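PDB 3IT8: 2L protein from Yaba-like disease virus, which binds host tumour necrosis factor with an MHC class I-like fold, probably to blunt the inflammatory response to infection. Local coordinates for residues N6-L11 with S90-T95; V30-Y35 with N43-A48; P116-H121 with K133-V138. All blocks are in the same frame, centred on the assembly; numbering follows the deposited sequence.

From the N terminus, strand 2-10 runs through the middle of an eight-stranded antiparallel sheet and is paired much later in the chain by strand 90-100, in contact 1, which closes a long loop. Within that loop lie the rest of the first half of the sheet, helix 61-82 and contact 2, where strands 28-36 and 41-47 close a short hairpin turn. Contact 3 follows in series: residues 133-138 fold back on strand 115-121, closing the short stretch that holds strand 126-129. Contact 1 thus joins the two halves of an MHC-like platform, while contact 2 forms one edge of it and contact 3, about 28 Å away between centres, packs a loop near the other.

Contact 1 (N6-L11 with S90-T95); sequences NYTVTL and SLSLIT. With NAG (2-acetamido-2-deoxy-beta-D-glucopyranose), chain M.
Tyr7 and Leu93 face each other as a hydrogen-bonded pair in two antiparallel strands whose axes run at 173°. Tyr7 N donates to Leu93 O at 3.1 Å, and Leu93 N returns a bond of 2.8 Å to Tyr7 O. Their side chains leave the sheet on the same face and lie side by side, with Tyr7 CB 4.0 Å from Leu93 CB. A chi1 of -64° keeps CG of Tyr7 on the side of the backbone N that bonds to Leu93 O, and the ring turns its CD1 edge to that oxygen, 3.7 Å away and near the ring plane. Leu93, its CG anti to the backbone N (chi1 175°), lays CD2 alongside that same CD1. The tyrosine hydroxyl is held by Tyr64 O of helix 61-82, the helix that also packs on Val9, Leu91 and Leu93. Val9 and Leu91 repeat the doubly bonded pairing two residues along.

Ser90 touches through its CB, which rests 3.1 Å from Val9 O and 3.5 Å from Thr10 CG2. It belongs to the other face, with Asn6, Thr8, Thr10, Ser92 and Ile94. There Thr8 OG1 and Ser92 OG share a hydrogen bond of 2.9 Å. Ile94 CD1 lies 3.4 Å from Asn6 OD1, beside the amide whose ND2 carries the N-acetylglucosamine; the sugar's acetyl methyl also approaches Ile94, and Lys4 NZ is hydrogen-bonded to the sugar. Asn6, Tyr7 and Thr8 form an Asn-X-Thr glycosylation sequon lying within a regular strand.

The chemistry is therefore two-sided: an apolar face with one tethered phenol, turned to a helix as in the floor of an MHC groove, and a hydroxyl-rich face that carries a glycan.

Contact 2 (V30-Y35 with N43-A48); sequences VTKISY and NVNFRA
A classic beta bulge interrupts this antiparallel hairpin: Asn45 and Phe46 both sit opposite Lys32, so the pairing of the strands shifts by one residue between Lys32 and Ile33. Lys32 O receives both amides, a 2.8 Å bond from Asn45 N and a weak one of 3.4 Å from Phe46 N. Lys32 N is bonded to Phe46 O, and Lys32 CB meets Phe46 CB at 3.8 Å. At the bulge Asn45 points toward strand 28-36, and its side chain runs obliquely past the extended lysine chain, ND2 lying 3.7 Å from Lys32 CE. With chi1 of 47° Ser34 directs its OG at this amide; Asn45 ND2 bonds to it, although the modelled 2.5 Å is too short to be trusted in detail.

On the other face Ile33 CG1 meets Val44 CG2 at 4.0 Å, the two side chains crossing at a slant. Farther along, Arg47 lies alongside Thr31, but their polar ends are modelled too close for a bond to be inferred; Thr31 OG1, its position therefore less sure, is modelled within hydrogen-bonding reach of Tyr64 OH. Just past the last strand residue, Ala48 N bonds to Val30 O at 2.9 Å.

Strand 41-47 is outermost in the sheet within this chain. Strand 28-36 pairs on its other side with strand 18-25, and helix 61-82 packs through Asp63, Tyr64 and Phe66 on the face of Ile33, Val44 and Arg47.

Contact 3 (P116-H121 with K133-V138); sequences PLARYH and KGFPKV
Ala118 presses its methyl against one face of the Phe135 ring in a CH-pi contact: CB stands 3.8 Å from the ring centroid, 17° off the normal. The methyl is displaced somewhat toward the rim, on the side of Phe135 CD2, which it approaches to 3.7 Å. Phe135 reaches this place with its CG between its own backbone N and carbonyl carbon (chi1 69°), a turn that lays the ring over the alanine. Next to it, Leu117 crosses Phe135 at about a right angle. Its CD1 comes 3.8 Å from Phe135 CB and its CG is equally near, so the branch of the leucine flanks the root of the aromatic side chain while Ala118 supports the ring. Leu117 and Ala118 both lie opposite Val110 in a classic beta bulge of the strand.

Away from this apolar patch the fit is slacker. Leu117 CD1 reaches Pro136 CD only at 4.2 Å and has Gly134 O at the same distance. Gly134, extended but with a positive phi of 85°, meets the strand with little more than its carbonyl, and the chain before it leads out to the surface. The joint thus depends on side-chain packing of a few apolar groups, not on strand pairing.

Residues 133-138 belong to the loop between strand 126-129 and helix 148-174. Phe135 also lies on Phe127 and Lys129 of that last strand, which pairs with strand 115-121, while Ile80 of helix 61-82 touches both Leu117 and Pro136, so the loop is wedged between the sheet's rim and the end of a helix.

Contact 1 (N6-L11 with S90-T95)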
ATOM      1  N   ASN D   6      17.005  36.493  12.343  1.00 40.20           N
ATOM      2  CA  ASN D   6      17.120  37.252  13.588  1.00 40.20           C
ATOM      3  C   ASN D   6      16.417  38.593  13.439  1.00 40.20           C
ATOM      4  O   ASN D   6      16.820  39.418  12.628  1.00 40.20           O
ATOM      5  CB  ASN D   6      18.618  37.460  13.918  1.00 41.25           C
ATOM      6  CG  ASN D   6      18.866  38.223  15.220  1.00 51.95           C
ATOM      7  OD1 ASN D   6      17.935  38.684  15.890  1.00 51.95           O
ATOM      8  ND2 ASN D   6      20.151  38.354  15.557  1.00 51.95           N
ATOM      9  N   TYR D   7      15.347  38.795  14.193  1.00 39.53           N
ATOM     10  CA  TYR D   7      14.634  40.062  14.171  1.00 39.53           C
ATOM     11  C   TYR D   7      14.924  40.735  15.508  1.00 39.53           C
ATOM     12  O   TYR D   7      14.752  40.114  16.559  1.00 39.53           O
ATOM     13  CB  TYR D   7      13.122  39.867  14.065  1.00 34.28           C
ATOM     14  CG  TYR D   7      12.632  39.215  12.805  1.00 37.84           C
ATOM     15  CD1 TYR D   7      12.635  37.831  12.671  1.00 37.84           C
ATOM     16  CD2 TYR D   7      12.092  39.975  11.772  1.00 37.84           C
ATOM     17  CE1 TYR D   7      12.098  37.215  11.544  1.00 37.84           C
ATOM     18  CE2 TYR D   7      11.559  39.373  10.642  1.00 37.84           C
ATOM     19  CZ  TYR D   7      11.559  37.984  10.536  1.00 37.84           C
ATOM     20  OH  TYR D   7      10.995  37.354   9.444  1.00 37.84           O
ATOM     21  N   THR D   8      15.341  41.998  15.486  1.00 42.41           N
ATOM     22  CA  THR D   8      15.625  42.675  16.737  1.00 42.41           C
ATOM     23  C   THR D   8      15.195  44.135  16.829  1.00 42.41           C
ATOM     24  O   THR D   8      15.561  44.943  15.975  1.00 42.41           O
ATOM     25  CB  THR D   8      17.126  42.613  17.044  1.00 48.75           C
ATOM     26  OG1 THR D   8      17.578  41.256  16.954  1.00 36.09           O
ATOM     27  CG2 THR D   8      17.402  43.142  18.444  1.00 36.09           C
ATOM     28  N   VAL D   9      14.407  44.475  17.848  1.00 41.20           N
ATOM     29  CA  VAL D   9      14.044  45.872  18.058  1.00 41.20           C
ATOM     30  C   VAL D   9      14.769  46.304  19.355  1.00 41.20           C
ATOM     31  O   VAL D   9      14.836  45.547  20.335  1.00 41.20           O
ATOM     32  CB  VAL D   9      12.523  46.088  18.187  1.00 60.04           C
ATOM     33  CG1 VAL D   9      11.825  45.417  17.040  1.00 44.55           C
ATOM     34  CG2 VAL D   9      12.028  45.567  19.498  1.00 44.55           C
ATOM     35  N   THR D  10      15.330  47.507  19.346  1.00 71.38           N
ATOM     36  CA  THR D  10      16.052  48.022  20.502  1.00 71.38           C
ATOM     37  C   THR D  10      15.552  49.395  20.913  1.00 71.38           C
ATOM     38  O   THR D  10      15.110  50.172  20.065  1.00 71.38           O
ATOM     39  CB  THR D  10      17.528  48.149  20.185  1.00 84.84           C
ATOM     40  OG1 THR D  10      17.916  47.077  19.323  1.00 56.17           O
ATOM     41  CG2 THR D  10      18.342  48.061  21.449  1.00 56.17           C
ATOM     42  N   LEU D  11      15.620  49.700  22.206  1.00113.69           N
ATOM     43  CA  LEU D  11      15.173  50.997  22.684  1.00113.69           C
ATOM     44  C   LEU D  11      16.240  52.040  22.410  1.00113.69           C
ATOM     45  O   LEU D  11      16.010  53.233  22.602  1.00113.69           O
ATOM     46  CB  LEU D  11      14.870  50.960  24.178  1.00125.67           C
ATOM     47  CG  LEU D  11      13.449  51.403  24.535  1.00 73.76           C
ATOM     48  CD1 LEU D  11      13.321  51.533  26.037  1.00 73.76           C
ATOM     49  CD2 LEU D  11      13.124  52.732  23.869  1.00 73.76           C
ATOM     50  N   SER D  90      16.397  45.521  24.586  1.00 70.11           N
ATOM     51  CA  SER D  90      15.908  45.012  23.312  1.00 70.11           C
ATOM     52  C   SER D  90      15.200  43.666  23.388  1.00 70.11           C
ATOM     53  O   SER D  90      15.214  42.992  24.417  1.00 70.11           O
ATOM     54  CB  SER D  90      17.070  44.890  22.336  1.00 76.58           C
ATOM     55  OG  SER D  90      18.004  43.943  22.822  1.00 49.10           O
ATOM     56  N   LEU D  91      14.604  43.287  22.258  1.00 42.81           N
ATOM     57  CA  LEU D  91      13.861  42.044  22.107  1.00 42.81           C
ATOM     58  C   LEU D  91      14.259  41.415  20.778  1.00 42.81           C
ATOM     59  O   LEU D  91      14.431  42.109  19.778  1.00 42.81           O
ATOM     60  CB  LEU D  91      12.364  42.341  22.112  1.00 67.77           C
ATOM     61  CG  LEU D  91      11.445  41.137  22.266  1.00 43.90           C
ATOM     62  CD1 LEU D  91      11.777  40.417  23.561  1.00 43.90           C
ATOM     63  CD2 LEU D  91       9.995  41.601  22.289  1.00 43.90           C
ATOM     64  N   SER D  92      14.422  40.101  20.771  1.00 38.37           N
ATOM     65  CA  SER D  92      14.812  39.391  19.554  1.00 38.37           C
ATOM     66  C   SER D  92      13.972  38.151  19.254  1.00 38.37           C
ATOM     67  O   SER D  92      13.606  37.386  20.159  1.00 38.37           O
ATOM     68  CB  SER D  92      16.275  38.953  19.624  1.00 28.88           C
ATOM     69  OG  SER D  92      17.156  40.051  19.611  1.00 31.03           O
ATOM     70  N   LEU D  93      13.667  37.956  17.975  1.00 37.25           N
ATOM     71  CA  LEU D  93      12.912  36.791  17.538  1.00 37.25           C
ATOM     72  C   LEU D  93      13.890  35.923  16.751  1.00 37.25           C
ATOM     73  O   LEU D  93      14.255  36.246  15.630  1.00 37.25           O
ATOM     74  CB  LEU D  93      11.752  37.196  16.646  1.00 54.14           C
ATOM     75  CG  LEU D  93      11.010  35.984  16.074  1.00 38.13           C
ATOM     76  CD1 LEU D  93      10.486  35.142  17.216  1.00 38.13           C
ATOM     77  CD2 LEU D  93       9.865  36.428  15.153  1.00 38.13           C
ATOM     78  N   ILE D  94      14.332  34.828  17.353  1.00 36.54           N
ATOM     79  CA  ILE D  94      15.292  33.935  16.714  1.00 36.54           C
ATOM     80  C   ILE D  94      14.574  32.712  16.173  1.00 36.54           C
ATOM     81  O   ILE D  94      13.960  31.956  16.916  1.00 36.54           O
ATOM     82  CB  ILE D  94      16.365  33.464  17.722  1.00 53.02           C
ATOM     83  CG1 ILE D  94      17.035  34.669  18.377  1.00 36.06           C
ATOM     84  CG2 ILE D  94      17.412  32.621  17.020  1.00 36.06           C
ATOM     85  CD1 ILE D  94      17.612  35.638  17.402  1.00 36.06           C
ATOM     86  N   THR D  95      14.638  32.514  14.867  1.00 41.44           N
ATOM     87  CA  THR D  95      13.975  31.363  14.269  1.00 41.44           C
ATOM     88  C   THR D  95      14.824  30.869  13.106  1.00 41.44           C
ATOM     89  O   THR D  95      15.516  31.660  12.473  1.00 41.44           O
ATOM     90  CB  THR D  95      12.560  31.739  13.785  1.00 44.05           C
ATOM     91  OG1 THR D  95      11.845  30.556  13.419  1.00 41.29           O
ATOM     92  CG2 THR D  95      12.630  32.681  12.596  1.00 41.29           C
TER
HETATM   93  C1  NAG M 325      20.585  39.238  16.628  1.00 57.66           C
HETATM   94  C2  NAG M 325      21.724  38.576  17.406  1.00 57.66           C
HETATM   95  C3  NAG M 325      22.195  39.516  18.537  1.00 57.66           C
HETATM   96  C4  NAG M 325      22.625  40.866  17.943  1.00 57.66           C
HETATM   97  C5  NAG M 325      21.422  41.426  17.164  1.00 57.66           C
HETATM   98  C6  NAG M 325      21.697  42.770  16.513  1.00 57.66           C
HETATM   99  C7  NAG M 325      21.600  36.165  17.356  1.00 57.66           C
HETATM  100  C8  NAG M 325      21.440  34.896  18.167  1.00 57.66           C
HETATM  101  N2  NAG M 325      21.262  37.311  17.946  1.00 57.66           N
HETATM  102  O3  NAG M 325      23.277  38.934  19.250  1.00 57.66           O
HETATM  103  O4  NAG M 325      23.051  41.772  18.975  1.00 57.66           O
HETATM  104  O5  NAG M 325      21.031  40.498  16.113  1.00 57.66           O
HETATM  105  O6  NAG M 325      22.456  42.627  15.321  1.00 57.66           O
HETATM  106  O7  NAG M 325      22.024  36.102  16.207  1.00 57.66           O

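Contact 2 (V30-Y35 with N43-A48)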
ATOM      1  N   VAL D  30      22.898  36.924   4.175  1.00 42.96           N
ATOM      2  CA  VAL D  30      22.127  36.879   2.948  1.00 42.96           C
ATOM      3  C   VAL D  30      21.274  38.134   2.775  1.00 42.96           C
ATOM      4  O   VAL D  30      21.138  38.651   1.666  1.00 42.96           O
ATOM      5  CB  VAL D  30      21.196  35.669   2.935  1.00 55.96           C
ATOM      6  CG1 VAL D  30      20.367  35.662   1.665  1.00 34.44           C
ATOM      7  CG2 VAL D  30      22.001  34.408   3.046  1.00 34.44           C
ATOM      8  N   THR D  31      20.698  38.617   3.874  1.00 48.83           N
ATOM      9  CA  THR D  31      19.855  39.799   3.834  1.00 48.83           C
ATOM     10  C   THR D  31      19.897  40.586   5.119  1.00 48.83           C
ATOM     11  O   THR D  31      19.914  40.006   6.202  1.00 48.83           O
ATOM     12  CB  THR D  31      18.400  39.419   3.612  1.00 50.80           C
ATOM     13  OG1 THR D  31      18.249  38.883   2.303  1.00 37.39           O
ATOM     14  CG2 THR D  31      17.503  40.611   3.752  1.00 37.39           C
ATOM     15  N   LYS D  32      19.924  41.909   4.992  1.00 41.81           N
ATOM     16  CA  LYS D  32      19.874  42.774   6.155  1.00 41.81           C
ATOM     17  C   LYS D  32      18.770  43.765   5.891  1.00 41.81           C
ATOM     18  O   LYS D  32      18.671  44.317   4.790  1.00 41.81           O
ATOM     19  CB  LYS D  32      21.166  43.542   6.381  1.00 54.72           C
ATOM     20  CG  LYS D  32      21.049  44.483   7.567  1.00 46.56           C
ATOM     21  CD  LYS D  32      22.291  45.318   7.780  1.00 46.56           C
ATOM     22  CE  LYS D  32      22.101  46.271   8.937  1.00 46.56           C
ATOM     23  NZ  LYS D  32      23.267  47.180   9.094  1.00 46.56           N
ATOM     24  N   ILE D  33      17.927  43.971   6.892  1.00 47.87           N
ATOM     25  CA  ILE D  33      16.828  44.912   6.784  1.00 47.87           C
ATOM     26  C   ILE D  33      16.774  45.741   8.055  1.00 47.87           C
ATOM     27  O   ILE D  33      16.987  45.223   9.153  1.00 47.87           O
ATOM     28  CB  ILE D  33      15.488  44.180   6.592  1.00 58.36           C
ATOM     29  CG1 ILE D  33      15.454  43.520   5.208  1.00 27.28           C
ATOM     30  CG2 ILE D  33      14.316  45.168   6.774  1.00 27.28           C
ATOM     31  CD1 ILE D  33      14.249  42.608   5.005  1.00 27.28           C
ATOM     32  N   SER D  34      16.522  47.035   7.911  1.00 47.51           N
ATOM     33  CA  SER D  34      16.429  47.904   9.076  1.00 47.51           C
ATOM     34  C   SER D  34      15.247  48.850   8.931  1.00 47.51           C
ATOM     35  O   SER D  34      14.837  49.188   7.819  1.00 47.51           O
ATOM     36  CB  SER D  34      17.727  48.673   9.272  1.00 75.81           C
ATOM     37  OG  SER D  34      18.150  49.224   8.052  1.00 64.92           O
ATOM     38  N   TYR D  35      14.687  49.245  10.067  1.00 48.84           N
ATOM     39  CA  TYR D  35      13.533  50.116  10.096  1.00 48.84           C
ATOM     40  C   TYR D  35      13.920  51.551   9.801  1.00 48.84           C
ATOM     41  O   TYR D  35      14.729  52.126  10.517  1.00 48.84           O
ATOM     42  CB  TYR D  35      12.871  50.036  11.461  1.00 93.82           C
ATOM     43  CG  TYR D  35      11.587  50.799  11.528  1.00 48.03           C
ATOM     44  CD1 TYR D  35      10.457  50.349  10.860  1.00 48.03           C
ATOM     45  CD2 TYR D  35      11.498  51.985  12.261  1.00 48.03           C
ATOM     46  CE1 TYR D  35       9.259  51.058  10.922  1.00 48.03           C
ATOM     47  CE2 TYR D  35      10.301  52.704  12.331  1.00 48.03           C
ATOM     48  CZ  TYR D  35       9.188  52.233  11.661  1.00 48.03           C
ATOM     49  OH  TYR D  35       8.003  52.932  11.732  1.00 48.03           O
ATOM     50  N   ASN D  43      13.756  48.654   5.093  1.00 47.24           N
ATOM     51  CA  ASN D  43      14.485  48.787   3.824  1.00 47.24           C
ATOM     52  C   ASN D  43      15.548  47.719   3.771  1.00 47.24           C
ATOM     53  O   ASN D  43      16.196  47.426   4.784  1.00 47.24           O
ATOM     54  CB  ASN D  43      15.202  50.125   3.707  1.00 57.71           C
ATOM     55  CG  ASN D  43      14.258  51.285   3.594  1.00 57.71           C
ATOM     56  OD1 ASN D  43      13.256  51.232   2.867  1.00 57.71           O
ATOM     57  ND2 ASN D  43      14.574  52.365   4.302  1.00 57.71           N
ATOM     58  N   VAL D  44      15.745  47.130   2.600  1.00 40.19           N
ATOM     59  CA  VAL D  44      16.776  46.107   2.484  1.00 40.19           C
ATOM     60  C   VAL D  44      18.079  46.847   2.334  1.00 40.19           C
ATOM     61  O   VAL D  44      18.241  47.618   1.388  1.00 40.19           O
ATOM     62  CB  VAL D  44      16.574  45.226   1.254  1.00 44.52           C
ATOM     63  CG1 VAL D  44      17.728  44.258   1.132  1.00 44.52           C
ATOM     64  CG2 VAL D  44      15.266  44.478   1.371  1.00 44.52           C
ATOM     65  N   ASN D  45      19.001  46.632   3.265  1.00 55.00           N
ATOM     66  CA  ASN D  45      20.291  47.310   3.212  1.00 55.00           C
ATOM     67  C   ASN D  45      21.315  46.442   2.511  1.00 55.00           C
ATOM     68  O   ASN D  45      22.229  46.933   1.861  1.00 55.00           O
ATOM     69  CB  ASN D  45      20.805  47.620   4.616  1.00 63.71           C
ATOM     70  CG  ASN D  45      19.763  48.264   5.486  1.00 63.71           C
ATOM     71  OD1 ASN D  45      19.112  49.226   5.086  1.00 63.71           O
ATOM     72  ND2 ASN D  45      19.604  47.742   6.699  1.00 63.71           N
ATOM     73  N   PHE D  46      21.156  45.138   2.639  1.00 44.57           N
ATOM     74  CA  PHE D  46      22.096  44.221   2.036  1.00 44.57           C
ATOM     75  C   PHE D  46      21.409  42.999   1.474  1.00 44.57           C
ATOM     76  O   PHE D  46      20.421  42.496   2.021  1.00 44.57           O
ATOM     77  CB  PHE D  46      23.113  43.777   3.082  1.00 52.88           C
ATOM     78  CG  PHE D  46      24.154  42.850   2.550  1.00 52.88           C
ATOM     79  CD1 PHE D  46      25.352  43.345   2.059  1.00 52.88           C
ATOM     80  CD2 PHE D  46      23.927  41.474   2.505  1.00 52.88           C
ATOM     81  CE1 PHE D  46      26.312  42.484   1.531  1.00 52.88           C
ATOM     82  CE2 PHE D  46      24.878  40.604   1.975  1.00 52.88           C
ATOM     83  CZ  PHE D  46      26.073  41.112   1.488  1.00 52.88           C
ATOM     84  N   ARG D  47      21.950  42.517   0.369  1.00 51.16           N
ATOM     85  CA  ARG D  47      21.451  41.307  -0.264  1.00 51.16           C
ATOM     86  C   ARG D  47      22.614  40.590  -0.930  1.00 51.16           C
ATOM     87  O   ARG D  47      23.233  41.137  -1.835  1.00 51.16           O
ATOM     88  CB  ARG D  47      20.407  41.621  -1.317  1.00 63.28           C
ATOM     89  CG  ARG D  47      19.922  40.357  -1.988  1.00 63.28           C
ATOM     90  CD  ARG D  47      18.957  39.602  -1.092  1.00 63.28           C
ATOM     91  NE  ARG D  47      17.577  39.975  -1.400  1.00 63.28           N
ATOM     92  CZ  ARG D  47      16.589  40.039  -0.512  1.00 63.28           C
ATOM     93  NH1 ARG D  47      16.820  39.757   0.764  1.00 63.28           N
ATOM     94  NH2 ARG D  47      15.363  40.384  -0.900  1.00 63.28           N
ATOM     95  N   ALA D  48      22.924  39.378  -0.482  1.00 55.99           N
ATOM     96  CA  ALA D  48      24.019  38.621  -1.079  1.00 55.99           C
ATOM     97  C   ALA D  48      23.795  38.477  -2.586  1.00 55.99           C
ATOM     98  O   ALA D  48      22.681  38.200  -3.037  1.00 55.99           O
ATOM     99  CB  ALA D  48      24.127  37.259  -0.439  1.00 51.94           C
TER

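Contact 3 (P116-H121 with K133-V138)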
ATOM      1  N   PRO D 116      17.254  34.349  27.374  1.00 56.54           N
ATOM      2  CA  PRO D 116      16.125  33.630  26.773  1.00 56.54           C
ATOM      3  C   PRO D 116      14.833  33.859  27.523  1.00 56.54           C
ATOM      4  O   PRO D 116      14.810  33.848  28.751  1.00 56.54           O
ATOM      5  CB  PRO D 116      16.572  32.176  26.818  1.00 61.85           C
ATOM      6  CG  PRO D 116      17.505  32.149  27.978  1.00 45.96           C
ATOM      7  CD  PRO D 116      18.305  33.402  27.768  1.00 45.96           C
ATOM      8  N   LEU D 117      13.755  34.055  26.771  1.00 59.07           N
ATOM      9  CA  LEU D 117      12.449  34.326  27.349  1.00 59.07           C
ATOM     10  C   LEU D 117      11.454  33.182  27.109  1.00 59.07           C
ATOM     11  O   LEU D 117      11.127  32.434  28.031  1.00 59.07           O
ATOM     12  CB  LEU D 117      11.918  35.635  26.766  1.00 88.92           C
ATOM     13  CG  LEU D 117      10.773  36.300  27.501  1.00 54.26           C
ATOM     14  CD1 LEU D 117      11.170  36.494  28.950  1.00 54.26           C
ATOM     15  CD2 LEU D 117      10.450  37.621  26.848  1.00 54.26           C
ATOM     16  N   ALA D 118      10.976  33.040  25.876  1.00 57.58           N
ATOM     17  CA  ALA D 118      10.013  31.988  25.548  1.00 57.58           C
ATOM     18  C   ALA D 118      10.297  31.297  24.230  1.00 57.58           C
ATOM     19  O   ALA D 118      10.735  31.915  23.263  1.00 57.58           O
ATOM     20  CB  ALA D 118       8.601  32.549  25.518  1.00 36.63           C
ATOM     21  N   ARG D 119       9.997  30.009  24.201  1.00 48.88           N
ATOM     22  CA  ARG D 119      10.213  29.147  23.037  1.00 48.88           C
ATOM     23  C   ARG D 119       8.866  28.730  22.449  1.00 48.88           C
ATOM     24  O   ARG D 119       7.951  28.369  23.179  1.00 48.88           O
ATOM     25  CB  ARG D 119      11.013  27.927  23.500  1.00 55.60           C
ATOM     26  CG  ARG D 119      11.094  26.780  22.541  1.00 48.72           C
ATOM     27  CD  ARG D 119      11.833  25.604  23.181  1.00 48.72           C
ATOM     28  NE  ARG D 119      13.253  25.864  23.370  1.00 48.72           N
ATOM     29  CZ  ARG D 119      13.826  26.088  24.547  1.00 48.72           C
ATOM     30  NH1 ARG D 119      13.093  26.080  25.650  1.00 48.72           N
ATOM     31  NH2 ARG D 119      15.132  26.321  24.616  1.00 48.72           N
ATOM     32  N   TYR D 120       8.738  28.787  21.131  1.00 49.33           N
ATOM     33  CA  TYR D 120       7.478  28.441  20.482  1.00 49.33           C
ATOM     34  C   TYR D 120       7.434  26.975  20.108  1.00 49.33           C
ATOM     35  O   TYR D 120       8.298  26.496  19.380  1.00 49.33           O
ATOM     36  CB  TYR D 120       7.280  29.268  19.218  1.00 40.60           C
ATOM     37  CG  TYR D 120       5.968  29.006  18.520  1.00 38.07           C
ATOM     38  CD1 TYR D 120       4.786  29.601  18.968  1.00 38.07           C
ATOM     39  CD2 TYR D 120       5.887  28.116  17.445  1.00 38.07           C
ATOM     40  CE1 TYR D 120       3.553  29.307  18.363  1.00 38.07           C
ATOM     41  CE2 TYR D 120       4.661  27.823  16.840  1.00 38.07           C
ATOM     42  CZ  TYR D 120       3.508  28.421  17.309  1.00 38.07           C
ATOM     43  OH  TYR D 120       2.301  28.134  16.737  1.00 38.07           O
ATOM     44  N   HIS D 121       6.424  26.262  20.598  1.00 70.80           N
ATOM     45  CA  HIS D 121       6.294  24.841  20.295  1.00 70.80           C
ATOM     46  C   HIS D 121       5.257  24.562  19.227  1.00 70.80           C
ATOM     47  O   HIS D 121       4.080  24.888  19.363  1.00 70.80           O
ATOM     48  CB  HIS D 121       5.983  24.040  21.562  1.00133.31           C
ATOM     49  CG  HIS D 121       7.168  23.870  22.462  1.00114.04           C
ATOM     50  ND1 HIS D 121       8.333  23.261  22.046  1.00114.04           N
ATOM     51  CD2 HIS D 121       7.381  24.253  23.744  1.00114.04           C
ATOM     52  CE1 HIS D 121       9.212  23.278  23.031  1.00114.04           C
ATOM     53  NE2 HIS D 121       8.660  23.874  24.073  1.00114.04           N
ATOM     54  N   LYS D 133      12.061  31.417  35.615  1.00 92.68           N
ATOM     55  CA  LYS D 133      11.519  32.766  35.772  1.00 92.68           C
ATOM     56  C   LYS D 133      10.160  32.986  35.117  1.00 92.68           C
ATOM     57  O   LYS D 133       9.360  33.777  35.605  1.00 92.68           O
ATOM     58  CB  LYS D 133      12.515  33.789  35.209  1.00141.18           C
ATOM     59  CG  LYS D 133      12.823  34.950  36.138  1.00141.18           C
ATOM     60  CD  LYS D 133      13.564  34.482  37.387  1.00141.18           C
ATOM     61  CE  LYS D 133      13.896  35.648  38.311  1.00141.18           C
ATOM     62  NZ  LYS D 133      14.650  35.209  39.516  1.00141.18           N
ATOM     63  N   GLY D 134       9.900  32.288  34.014  1.00 71.19           N
ATOM     64  CA  GLY D 134       8.638  32.457  33.310  1.00 71.19           C
ATOM     65  C   GLY D 134       8.734  33.632  32.351  1.00 71.19           C
ATOM     66  O   GLY D 134       9.793  34.251  32.227  1.00 71.19           O
ATOM     67  N   PHE D 135       7.642  33.944  31.661  1.00 69.68           N
ATOM     68  CA  PHE D 135       7.646  35.067  30.724  1.00 69.68           C
ATOM     69  C   PHE D 135       6.310  35.795  30.750  1.00 69.68           C
ATOM     70  O   PHE D 135       5.247  35.172  30.859  1.00 69.68           O
ATOM     71  CB  PHE D 135       7.950  34.584  29.301  1.00 59.48           C
ATOM     72  CG  PHE D 135       6.858  33.752  28.691  1.00 59.48           C
ATOM     73  CD1 PHE D 135       5.788  34.357  28.038  1.00 59.48           C
ATOM     74  CD2 PHE D 135       6.895  32.362  28.768  1.00 59.48           C
ATOM     75  CE1 PHE D 135       4.768  33.586  27.466  1.00 59.48           C
ATOM     76  CE2 PHE D 135       5.882  31.580  28.200  1.00 59.48           C
ATOM     77  CZ  PHE D 135       4.817  32.193  27.549  1.00 59.48           C
ATOM     78  N   PRO D 136       6.348  37.131  30.644  1.00 59.28           N
ATOM     79  CA  PRO D 136       5.138  37.955  30.657  1.00 59.28           C
ATOM     80  C   PRO D 136       4.233  37.695  29.458  1.00 59.28           C
ATOM     81  O   PRO D 136       4.668  37.791  28.313  1.00 59.28           O
ATOM     82  CB  PRO D 136       5.694  39.375  30.671  1.00 42.98           C
ATOM     83  CG  PRO D 136       6.951  39.252  29.881  1.00 42.98           C
ATOM     84  CD  PRO D 136       7.547  37.955  30.411  1.00 42.98           C
ATOM     85  N   LYS D 137       2.976  37.357  29.722  1.00 77.58           N
ATOM     86  CA  LYS D 137       2.034  37.091  28.645  1.00 77.58           C
ATOM     87  C   LYS D 137       1.474  38.391  28.071  1.00 77.58           C
ATOM     88  O   LYS D 137       0.347  38.792  28.358  1.00 77.58           O
ATOM     89  CB  LYS D 137       0.914  36.165  29.135  1.00 99.31           C
ATOM     90  CG  LYS D 137       1.365  34.706  29.252  1.00 99.31           C
ATOM     91  CD  LYS D 137       0.252  33.792  29.723  1.00 99.31           C
ATOM     92  CE  LYS D 137      -0.088  34.049  31.185  1.00 99.31           C
ATOM     93  NZ  LYS D 137      -1.160  33.144  31.689  1.00 99.31           N
ATOM     94  N   VAL D 138       2.291  39.034  27.240  1.00 66.73           N
ATOM     95  CA  VAL D 138       1.945  40.293  26.603  1.00 66.73           C
ATOM     96  C   VAL D 138       2.397  40.274  25.150  1.00 66.73           C
ATOM     97  O   VAL D 138       3.142  39.388  24.737  1.00 66.73           O
ATOM     98  CB  VAL D 138       2.646  41.469  27.303  1.00 55.93           C
ATOM     99  CG1 VAL D 138       2.402  41.390  28.790  1.00 55.93           C
ATOM    100  CG2 VAL D 138       4.136  41.438  27.014  1.00 55.93           C
TER